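PDB 4PYS: beta-N-acetylhexosaminidase from Bacteroides fragilis, which probably hydrolyses terminal, non-reducing N-acetylhexosamine residues of oligosaccharides and glycoconjugates, as other family 20 glycoside hydrolases do. Local coordinates for residues S41-R44 against L45-E48; D95-G98 against F99-I103; I153-A156 against S157-K160. All blocks are in the same frame, centred on the assembly; numbering follows the deposited sequence.

Contact 1: residues S41-R44 against L45-E48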
loop_
_atom_site.group_PDB
_atom_site.type_symbol
_atom_site.label_atom_id
_atom_site.label_comp_id
_atom_site.label_asym_id
_atom_site.label_seq_id
_atom_site.Cartn_x
_atom_site.Cartn_y
_atom_site.Cartn_z
ATOM N N SER A 41 5.244 2.123 -21.146
ATOM C CA SER A 41 4.752 2.133 -19.771
ATOM C C SER A 41 5.440 1.112 -18.861
ATOM O O SER A 41 5.550 1.326 -17.655
ATOM C CB SER A 41 3.266 1.839 -19.759
ATOM O OG SER A 41 3.088 0.469 -20.051
ATOM N N PHE A 42 5.877 -0.008 -19.432
ATOM C CA PHE A 42 6.491 -1.063 -18.628
ATOM C C PHE A 42 7.986 -1.206 -18.863
ATOM O O PHE A 42 8.687 -1.861 -18.089
ATOM C CB PHE A 42 5.784 -2.405 -18.853
ATOM C CG PHE A 42 5.849 -2.909 -20.269
ATOM C CD1 PHE A 42 6.935 -3.654 -20.706
ATOM C CD2 PHE A 42 4.810 -2.662 -21.154
ATOM C CE1 PHE A 42 6.994 -4.127 -22.000
ATOM C CE2 PHE A 42 4.860 -3.132 -22.447
ATOM C CZ PHE A 42 5.955 -3.870 -22.871
ATOM N N ILE A 43 8.482 -0.579 -19.920
ATOM C CA ILE A 43 9.832 -0.870 -20.375
ATOM C C ILE A 43 10.948 -0.326 -19.470
ATOM O O ILE A 43 12.038 -0.895 -19.427
ATOM C CB ILE A 43 10.037 -0.437 -21.841
ATOM C CG1 ILE A 43 11.090 -1.322 -22.501
ATOM C CG2 ILE A 43 10.373 1.046 -21.939
ATOM C CD1 ILE A 43 10.774 -2.809 -22.385
ATOM N N ARG A 44 10.689 0.762 -18.749
ATOM C CA ARG A 44 11.694 1.289 -17.832
ATOM C C ARG A 44 12.015 0.275 -16.726
ATOM O O ARG A 44 13.167 0.158 -16.291
ATOM C CB ARG A 44 11.255 2.631 -17.244
ATOM C CG ARG A 44 11.439 3.802 -18.206
ATOM C CD ARG A 44 11.169 5.141 -17.531
ATOM N NE ARG A 44 9.762 5.522 -17.618
ATOM C CZ ARG A 44 9.230 6.173 -18.651
ATOM N NH1 ARG A 44 9.991 6.509 -19.687
ATOM N NH2 ARG A 44 7.941 6.486 -18.652
ATOM N N LEU A 45 11.005 -0.476 -16.297
ATOM C CA LEU A 45 11.217 -1.511 -15.280
ATOM C C LEU A 45 12.051 -2.660 -15.838
ATOM O O LEU A 45 12.923 -3.202 -15.152
ATOM C CB LEU A 45 9.885 -2.038 -14.736
ATOM C CG LEU A 45 9.964 -3.052 -13.591
ATOM C CD1 LEU A 45 10.610 -2.422 -12.356
ATOM C CD2 LEU A 45 8.583 -3.608 -13.246
ATOM N N PHE A 46 11.774 -3.033 -17.083
ATOM C CA PHE A 46 12.542 -4.080 -17.744
ATOM C C PHE A 46 14.013 -3.680 -17.861
ATOM O O PHE A 46 14.911 -4.484 -17.581
ATOM C CB PHE A 46 11.958 -4.366 -19.139
ATOM C CG PHE A 46 12.704 -5.427 -19.892
ATOM C CD1 PHE A 46 12.386 -6.768 -19.714
ATOM C CD2 PHE A 46 13.732 -5.090 -20.767
ATOM C CE1 PHE A 46 13.077 -7.755 -20.388
ATOM C CE2 PHE A 46 14.431 -6.072 -21.448
ATOM C CZ PHE A 46 14.102 -7.410 -21.261
ATOM N N TYR A 47 14.269 -2.443 -18.280
ATOM C CA TYR A 47 15.648 -1.974 -18.431
ATOM C C TYR A 47 16.375 -1.950 -17.086
ATOM O O TYR A 47 17.576 -2.203 -16.998
ATOM C CB TYR A 47 15.690 -0.577 -19.058
ATOM C CG TYR A 47 15.210 -0.498 -20.494
ATOM C CD1 TYR A 47 15.365 -1.570 -21.369
ATOM C CD2 TYR A 47 14.603 0.657 -20.976
ATOM C CE1 TYR A 47 14.922 -1.491 -22.680
ATOM C CE2 TYR A 47 14.161 0.746 -22.277
ATOM C CZ TYR A 47 14.324 -0.331 -23.126
ATOM O OH TYR A 47 13.878 -0.239 -24.425
ATOM N N GLU A 48 15.637 -1.642 -16.034
ATOM C CA GLU A 48 16.223 -1.538 -14.707
ATOM C C GLU A 48 16.520 -2.899 -14.071
ATOM O O GLU A 48 17.517 -3.056 -13.359
ATOM C CB GLU A 48 15.278 -0.735 -13.809
ATOM C CG GLU A 48 15.796 -0.499 -12.404
ATOM C CD GLU A 48 14.776 0.205 -11.531
ATOM O OE1 GLU A 48 14.264 1.274 -11.939
ATOM O OE2 GLU A 48 14.485 -0.321 -10.438
HETATM O O HOH W 1 8.373 0.864 -16.563
#
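In the opening turns of helix 43-49, Ile43 packs against Tyr47 one turn further on and against Phe46 with another branch. Ile43 CG1 lies over a face of the Tyr47 ring, 3.8 Å from its centroid and 27° off the ring normal, which makes a CH-pi contact. The closest pair within it is Ile43 CG1 to Tyr47 CZ, at 3.4 Å. The methyl Ile43 CG2 lies on the same side of the ring, 3.8 Å from Tyr47 CE2. With CG1 roughly anti to the backbone N (chi1 -151°), the ethyl branch spans both aromatic neighbours: its inner carbon meets Tyr47, while Ile43 CD1 turns to Phe46 CB at 3.8 Å. Ile43 O sits over the face of the Tyr47 ring that CG1 also covers, displaced toward the rim, so backbone and side chain of one residue line one side of the phenol.

This helix is the crossover of a beta-alpha-beta unit, running between the parallel strands 31-35 and 56-58. Trp58 of the second strand hydrogen-bonds through NE1 to Tyr47 OH and thereby ties the polar end of the ring to the sheet. On the exposed flank, Arg44 NE forms a salt bridge with Asp215, and Glu48 forms one with Arg216.

Along the backbone, Tyr47 N donates to Ile43 O, 2.9 Å and nearly straight at 163°, and Glu48 N makes a more bent bond to Arg44 O at 3.1 Å. Phe42 O receives weak bonds from Leu45 N and Phe46 N. Water 1 accepts from Leu45 N at 3.0 Å and donates to Ser41 O at 3.1 Å.

Contact 2: residues D95-G98 against F99-I103; sequences DDAG and FIYAI
A chi1 of -63° sets Tyr101 CG anti to its own carbonyl carbon and tips the phenol back toward the helix start, where one ring face meets Ala97 O. At the other end, chi1 of 48° places the Asp95 carboxylate between its backbone N and carbonyl carbon and curls it over the first turn. Asp95 is the N-cap of helix 96-109: its OD1 accepts from Gly98 N at 3.0 Å, a straight bond (159°) that arrives nearly along the C-O axis of the carboxylate. This satisfies an amide that has no helical carbonyl before it, and the negative charge at the positive end of the helix dipole is probably favourable. The second carboxylate oxygen, OD2, accepts from Glu78 N, which fixes the rotation of the cap.

From here the backbone settles into helical bonding. Phe99 N reaches Asp95 O only weakly, at 3.4 Å. Ile100 N to Asp96 O is firmer at 3.1 Å, and Ala102 N to Gly98 O, at 2.9 Å, continues the ladder.

Side chains follow the same spacing of three to four residues. Ile100 CG1 lies beside Asp96 O, while the Phe99 ring leans obliquely past the start of the helix, with CD2 3.8 Å from Asp95 O. The ring also packs on Val91 and Ala93 of strand 89-93, in the sheet the helix covers. Tyr101 points the other way round the helix, toward the catalytic domain, where its hydroxyl hydrogen-bonds to Met161 O and its ring meets Trp462 edge to face.

Ala97 thus meets Tyr101 through both backbone and side chain: Ala97 O accepts from Tyr101 N at 2.9 Å and lies 3.2 Å from Tyr101 CD2, while Ala97 CB touches Tyr101 CE2 at 4.1 Å.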
loop_
_atom_site.group_PDB
_atom_site.type_symbol
_atom_site.label_atom_id
_atom_site.label_comp_id
_atom_site.label_asym_id
_atom_site.label_seq_id
_atom_site.Cartn_x
_atom_site.Cartn_y
_atom_site.Cartn_z
ATOM N N ASP A 95 -3.145 -5.858 -20.212
ATOM C CA ASP A 95 -2.924 -4.444 -19.904
ATOM C C ASP A 95 -1.500 -4.237 -19.404
ATOM O O ASP A 95 -0.759 -5.199 -19.211
ATOM C CB ASP A 95 -3.942 -3.967 -18.854
ATOM C CG ASP A 95 -4.048 -4.923 -17.663
ATOM O OD1 ASP A 95 -3.006 -5.284 -17.091
ATOM O OD2 ASP A 95 -5.170 -5.345 -17.314
ATOM N N ASP A 96 -1.101 -2.987 -19.184
ATOM C CA ASP A 96 0.277 -2.730 -18.762
ATOM C C ASP A 96 0.634 -3.374 -17.426
ATOM O O ASP A 96 1.768 -3.787 -17.225
ATOM C CB ASP A 96 0.549 -1.228 -18.703
ATOM C CG ASP A 96 0.558 -0.585 -20.076
ATOM O OD1 ASP A 96 0.897 -1.267 -21.070
ATOM O OD2 ASP A 96 0.255 0.621 -20.151
ATOM N N ALA A 97 -0.323 -3.454 -16.504
ATOM C CA ALA A 97 -0.070 -4.100 -15.211
ATOM C C ALA A 97 0.397 -5.538 -15.401
ATOM O O ALA A 97 1.338 -5.999 -14.745
ATOM C CB ALA A 97 -1.314 -4.059 -14.348
ATOM N N GLY A 98 -0.269 -6.252 -16.300
ATOM C CA GLY A 98 0.132 -7.613 -16.618
ATOM C C GLY A 98 1.572 -7.716 -17.076
ATOM O O GLY A 98 2.285 -8.623 -16.664
ATOM N N PHE A 99 2.017 -6.785 -17.921
ATOM C CA PHE A 99 3.402 -6.816 -18.388
ATOM C C PHE A 99 4.372 -6.576 -17.238
ATOM O O PHE A 99 5.444 -7.174 -17.172
ATOM C CB PHE A 99 3.623 -5.750 -19.471
ATOM C CG PHE A 99 3.073 -6.121 -20.826
ATOM C CD1 PHE A 99 3.394 -7.341 -21.424
ATOM C CD2 PHE A 99 2.245 -5.238 -21.515
ATOM C CE1 PHE A 99 2.894 -7.668 -22.700
ATOM C CE2 PHE A 99 1.728 -5.565 -22.776
ATOM C CZ PHE A 99 2.063 -6.784 -23.365
ATOM N N ILE A 100 4.003 -5.686 -16.334
ATOM C CA ILE A 100 4.852 -5.419 -15.178
ATOM C C ILE A 100 4.973 -6.654 -14.290
ATOM O O ILE A 100 6.068 -7.016 -13.838
ATOM C CB ILE A 100 4.324 -4.201 -14.397
ATOM C CG1 ILE A 100 4.647 -2.941 -15.207
ATOM C CG2 ILE A 100 4.953 -4.140 -12.989
ATOM C CD1 ILE A 100 3.957 -1.713 -14.751
ATOM N N TYR A 101 3.858 -7.334 -14.074
ATOM C CA TYR A 101 3.905 -8.525 -13.246
ATOM C C TYR A 101 4.646 -9.656 -13.948
ATOM O O TYR A 101 5.356 -10.423 -13.296
ATOM C CB TYR A 101 2.487 -8.931 -12.807
ATOM C CG TYR A 101 1.853 -7.854 -11.947
ATOM C CD1 TYR A 101 2.621 -7.129 -11.045
ATOM C CD2 TYR A 101 0.500 -7.535 -12.067
ATOM C CE1 TYR A 101 2.052 -6.115 -10.256
ATOM C CE2 TYR A 101 -0.077 -6.530 -11.283
ATOM C CZ TYR A 101 0.712 -5.831 -10.381
ATOM O OH TYR A 101 0.157 -4.826 -9.604
ATOM N N ALA A 102 4.512 -9.753 -15.270
ATOM C CA ALA A 102 5.334 -10.714 -16.017
ATOM C C ALA A 102 6.821 -10.430 -15.828
ATOM O O ALA A 102 7.625 -11.350 -15.680
ATOM C CB ALA A 102 4.970 -10.709 -17.516
ATOM N N ILE A 103 7.193 -9.149 -15.846
ATOM C CA ILE A 103 8.581 -8.768 -15.623
ATOM C C ILE A 103 9.027 -9.180 -14.230
ATOM O O ILE A 103 10.134 -9.673 -14.064
ATOM C CB ILE A 103 8.792 -7.243 -15.834
ATOM C CG1 ILE A 103 8.753 -6.926 -17.335
ATOM C CG2 ILE A 103 10.128 -6.764 -15.252
ATOM C CD1 ILE A 103 8.578 -5.435 -17.643
#

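Contact 3: residues I153-A156 against S157-K160; sequences IDMA and SMLK
Met155 and Met158, both selenomethionines, slant across one another, and Leu159, four residues after Met155, also slants across it. Both selenomethionine chains leave the backbone extended and then bend at the last torsion, near +70°. In Met158 this bend folds the methyl CE back until it lies 4.0 Å from Met155 CG. The same methylene is touched by Leu159 CD1, also at 4.0 Å, so Met155 CG is the point where all three chains meet. Leu159 CG in turn rests 3.4 Å from Met155 O, the carbonyl that accepts its amide. Helix 453-462 packs on Met155 and Leu159, and Phe451 on Met155, while Met158 turns toward helix 96-109.

On another face of the helix, polar groups are buried but paired: the Asp154 carboxylate forms salt bridges with Arg216 and Lys49, and Ser157 OG bonds to Arg216 O and Gln104 NE2.

The backbone bonds trace the end of the helix. Ser157 N to Ile153 O (3.1 Å) and Met158 N to Asp154 O (2.9 Å) are ordinary helical bonds. Leu159 N divides its hydrogen between Met155 O at 3.0 Å and, weakly, Ala156 O at 3.2 Å. Lys160 then takes a positive phi of 63°, and its N bonds to Ser157 O at 2.9 Å, while Met161 N turns back to Ala156 O. Together these bonds form the Schellman motif that ends helix 146-158, the crossover from strand 132-138 to strand 163-170 in the TIM barrel of the catalytic domain.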
loop_
_atom_site.group_PDB
_atom_site.type_symbol
_atom_site.label_atom_id
_atom_site.label_comp_id
_atom_site.label_asym_id
_atom_site.label_seq_id
_atom_site.Cartn_x
_atom_site.Cartn_y
_atom_site.Cartn_z
ATOM N N ILE A 153 8.005 1.105 -2.436
ATOM C CA ILE A 153 7.190 1.053 -3.649
ATOM C C ILE A 153 7.722 -0.063 -4.554
ATOM O O ILE A 153 6.958 -0.864 -5.110
ATOM C CB ILE A 153 7.247 2.397 -4.377
ATOM C CG1 ILE A 153 6.432 3.430 -3.593
ATOM C CG2 ILE A 153 6.749 2.252 -5.836
ATOM C CD1 ILE A 153 6.554 4.869 -4.115
ATOM N N ASP A 154 9.043 -0.126 -4.685
ATOM C CA ASP A 154 9.668 -1.184 -5.474
ATOM C C ASP A 154 9.335 -2.553 -4.881
ATOM O O ASP A 154 9.064 -3.513 -5.617
ATOM C CB ASP A 154 11.184 -0.960 -5.510
ATOM C CG ASP A 154 11.865 -1.683 -6.654
ATOM O OD1 ASP A 154 11.339 -1.655 -7.793
ATOM O OD2 ASP A 154 12.937 -2.281 -6.411
HETATM N N MSE A 155 9.338 -2.649 -3.552
HETATM C CA MSE A 155 8.963 -3.906 -2.890
HETATM C C MSE A 155 7.532 -4.298 -3.234
HETATM O O MSE A 155 7.241 -5.463 -3.543
HETATM C CB MSE A 155 9.098 -3.779 -1.371
HETATM C CG MSE A 155 8.583 -5.016 -0.651
HETATM SE SE MSE A 155 8.163 -4.647 1.213
HETATM C CE MSE A 155 6.551 -3.609 0.905
ATOM N N ALA A 156 6.634 -3.330 -3.190
ATOM C CA ALA A 156 5.224 -3.612 -3.441
ATOM C C ALA A 156 5.070 -4.197 -4.837
ATOM O O ALA A 156 4.383 -5.193 -5.029
ATOM C CB ALA A 156 4.402 -2.327 -3.290
ATOM N N SER A 157 5.743 -3.593 -5.806
ATOM C CA SER A 157 5.687 -4.078 -7.192
ATOM C C SER A 157 6.290 -5.468 -7.308
ATOM O O SER A 157 5.750 -6.340 -7.998
ATOM C CB SER A 157 6.451 -3.125 -8.110
ATOM O OG SER A 157 6.276 -3.499 -9.473
HETATM N N MSE A 158 7.401 -5.675 -6.612
HETATM C CA MSE A 158 8.103 -6.957 -6.631
HETATM C C MSE A 158 7.200 -8.088 -6.153
HETATM O O MSE A 158 7.320 -9.226 -6.611
HETATM C CB MSE A 158 9.357 -6.866 -5.736
HETATM C CG MSE A 158 10.144 -8.160 -5.626
HETATM SE SE MSE A 158 11.654 -7.900 -4.415
HETATM C CE MSE A 158 10.615 -7.738 -2.748
ATOM N N LEU A 159 6.292 -7.765 -5.235
ATOM C CA LEU A 159 5.419 -8.760 -4.625
ATOM C C LEU A 159 4.049 -8.762 -5.304
ATOM O O LEU A 159 3.091 -9.358 -4.795
ATOM C CB LEU A 159 5.269 -8.456 -3.133
ATOM C CG LEU A 159 6.581 -8.615 -2.341
ATOM C CD1 LEU A 159 6.378 -8.291 -0.876
ATOM C CD2 LEU A 159 7.136 -10.010 -2.488
ATOM N N LYS A 160 3.986 -8.102 -6.459
ATOM C CA LYS A 160 2.778 -8.015 -7.292
ATOM C C LYS A 160 1.584 -7.295 -6.644
ATOM O O LYS A 160 0.440 -7.534 -7.006
ATOM C CB LYS A 160 2.378 -9.404 -7.826
ATOM C CG LYS A 160 3.485 -10.033 -8.703
ATOM C CD LYS A 160 2.912 -11.183 -9.551
ATOM C CE LYS A 160 3.921 -11.730 -10.552
ATOM N NZ LYS A 160 4.960 -12.599 -9.883
#

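Contacts 1, 2 and 3 follow one another along the chain, each near a helix end: contacts 1 and 2 at the starts of helices 43-49 and 96-109, contact 3 at the close of helix 146-158. Contacts 1 and 2, with centres 10 Å apart, belong to the smaller N-terminal domain and touch directly, Phe42 CE2 lying 3.5 Å from Phe99 CD2. Contact 3 belongs to the catalytic barrel. Its centre is 12 Å from that of contact 2, which it meets through Lys160 against Tyr101 and Ser157 against Ile100. Helix 96-109 thus packs on both helix 43-49 and the barrel helix 146-158; the centres of contacts 1 and 3 are 14 Å apart, and the two do not touch.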